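Local structure of protein PES4 (Saccharomyces cerevisiae, 6EXX) at residues Ile2-Leu7 with Ser46-Phe51. The protein probably binds RNA, including poly(A), poly(U) and mRNA 3'-untranslated regions, with this chain forming its fourth RNA recognition motif. Residues are numbered along the deposited sequence; the frame is centred on the assembly and turned at random. Where two conformers were deposited one is given.
Sequences ISTLFL and SGFIKF
Ser3, Leu5 and Leu7 pair with Phe51, Ile49 and Gly47 through six backbone hydrogen bonds, each with an N-H...O angle of 160° or more, the antiparallel strand axes approaching to 4.5 Å. The shortest bond runs from Phe51 N to Ser3 O, 2.7 Å. Between these lie the non-hydrogen-bonded pairs Thr4-Lys50 and Phe6-Phe48, whose side chains share one face. There Phe48 CB sits over the Phe6 ring, 4.2 Å from its centroid, a CH-pi contact. With CG between its backbone N and carbonyl carbon (chi1 62°), the Phe48 ring lies beside that of Phe6 and near Thr4 CG2, the ring planes 48° apart. Strands 3-10 and 44-51, the central pair of the canonical RRM sheet, exemplify how one sheet offers two unlike faces. Phe6 and Phe48 occupy the usual aromatic positions of RNP2 and RNP1, and their partly exposed rings are consistent with stacking on RNA bases. Thr4 sends CG2 to Phe48 CB at 3.8 Å, while its OG1 rests 3.6 Å from Lys50 CG. A glycine here would lose both branches and probably leave a gap beside Phe48 and the Lys50 chain, the Phe48 ring freer to turn. Lys50 CG also meets Ile2 CG2 at 3.7 Å. On the reverse face, where helix 54-64 packs on Ser3, Leu5 and Phe51, the Phe51 ring turns its edge to Leu5, CE2 lying 4.0 Å from Leu5 CB, and Leu7 CD1 reaches Ile49 CD1 at 4.1 Å.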
# COMPACT_ATOMS: atom_id res chain seq x y z
N ILE A 2 1.41 -16.28 2.57
CA ILE A 2 1.02 -14.91 2.91
C ILE A 2 2.17 -13.95 2.66
O ILE A 2 3.32 -14.23 3.04
CB ILE A 2 0.56 -14.83 4.38
CG1 ILE A 2 -0.74 -15.63 4.54
CG2 ILE A 2 0.32 -13.39 4.81
CD1 ILE A 2 -1.10 -15.94 5.96
N SER A 3 1.86 -12.83 2.03
CA SER A 3 2.84 -11.84 1.67
C SER A 3 2.29 -10.49 2.10
O SER A 3 1.20 -10.12 1.69
CB SER A 3 3.09 -11.86 0.17
OG SER A 3 4.16 -11.01 -0.19
N THR A 4 3.05 -9.78 2.92
CA THR A 4 2.62 -8.48 3.41
C THR A 4 3.52 -7.39 2.87
O THR A 4 4.74 -7.47 2.97
CB THR A 4 2.61 -8.45 4.93
OG1 THR A 4 1.77 -9.51 5.40
CG2 THR A 4 2.06 -7.14 5.45
N LEU A 5 2.88 -6.37 2.31
CA LEU A 5 3.56 -5.20 1.79
C LEU A 5 3.35 -4.08 2.78
O LEU A 5 2.23 -3.61 2.97
CB LEU A 5 2.93 -4.82 0.46
CG LEU A 5 3.47 -3.58 -0.24
CD1 LEU A 5 4.96 -3.72 -0.47
CD2 LEU A 5 2.74 -3.34 -1.55
N PHE A 6 4.43 -3.63 3.41
CA PHE A 6 4.38 -2.48 4.30
C PHE A 6 4.58 -1.20 3.50
O PHE A 6 5.37 -1.15 2.56
CB PHE A 6 5.41 -2.61 5.42
CG PHE A 6 5.01 -3.61 6.46
CD1 PHE A 6 5.27 -4.96 6.28
CD2 PHE A 6 4.34 -3.21 7.60
CE1 PHE A 6 4.89 -5.89 7.24
CE2 PHE A 6 3.95 -4.14 8.56
CZ PHE A 6 4.23 -5.47 8.36
N LEU A 7 3.80 -0.19 3.87
CA LEU A 7 3.71 1.06 3.15
C LEU A 7 3.93 2.22 4.10
O LEU A 7 3.42 2.21 5.22
CB LEU A 7 2.32 1.21 2.53
CG LEU A 7 1.92 0.15 1.51
CD1 LEU A 7 0.48 0.35 1.07
CD2 LEU A 7 2.86 0.15 0.31
N SER A 46 0.92 5.50 7.16
CA SER A 46 1.59 4.22 6.99
C SER A 46 0.66 3.08 7.34
O SER A 46 -0.34 3.27 8.03
CB SER A 46 2.84 4.16 7.86
OG SER A 46 2.51 4.34 9.22
N GLY A 47 1.00 1.90 6.87
CA GLY A 47 0.21 0.72 7.13
C GLY A 47 0.72 -0.43 6.31
O GLY A 47 1.92 -0.53 6.02
N PHE A 48 -0.19 -1.31 5.90
CA PHE A 48 0.21 -2.47 5.13
C PHE A 48 -0.95 -3.04 4.36
O PHE A 48 -2.12 -2.75 4.65
CB PHE A 48 0.81 -3.55 6.04
CG PHE A 48 -0.15 -4.08 7.06
CD1 PHE A 48 -1.02 -5.12 6.76
CD2 PHE A 48 -0.19 -3.54 8.34
CE1 PHE A 48 -1.91 -5.60 7.71
CE2 PHE A 48 -1.07 -4.02 9.29
CZ PHE A 48 -1.93 -5.05 8.97
N ILE A 49 -0.62 -3.85 3.37
CA ILE A 49 -1.60 -4.70 2.71
C ILE A 49 -1.10 -6.13 2.86
O ILE A 49 0.03 -6.45 2.47
CB ILE A 49 -1.80 -4.37 1.22
CG1 ILE A 49 -2.12 -2.88 1.03
CG2 ILE A 49 -2.89 -5.26 0.66
CD1 ILE A 49 -2.11 -2.45 -0.43
N LYS A 50 -1.95 -6.99 3.41
CA LYS A 50 -1.63 -8.39 3.59
C LYS A 50 -2.30 -9.16 2.47
O LYS A 50 -3.53 -9.15 2.36
CB LYS A 50 -2.13 -8.92 4.93
CG LYS A 50 -1.68 -10.35 5.21
CD LYS A 50 -2.44 -11.02 6.35
CE LYS A 50 -2.37 -10.26 7.64
NZ LYS A 50 -3.11 -11.01 8.69
N PHE A 51 -1.49 -9.80 1.64
CA PHE A 51 -1.96 -10.55 0.48
C PHE A 51 -1.95 -12.06 0.74
O PHE A 51 -1.21 -12.56 1.58
CB PHE A 51 -1.09 -10.26 -0.74
CG PHE A 51 -1.12 -8.83 -1.18
CD1 PHE A 51 -2.13 -8.38 -2.03
CD2 PHE A 51 -0.16 -7.93 -0.77
CE1 PHE A 51 -2.16 -7.08 -2.45
CE2 PHE A 51 -0.19 -6.62 -1.20
CZ PHE A 51 -1.19 -6.20 -2.03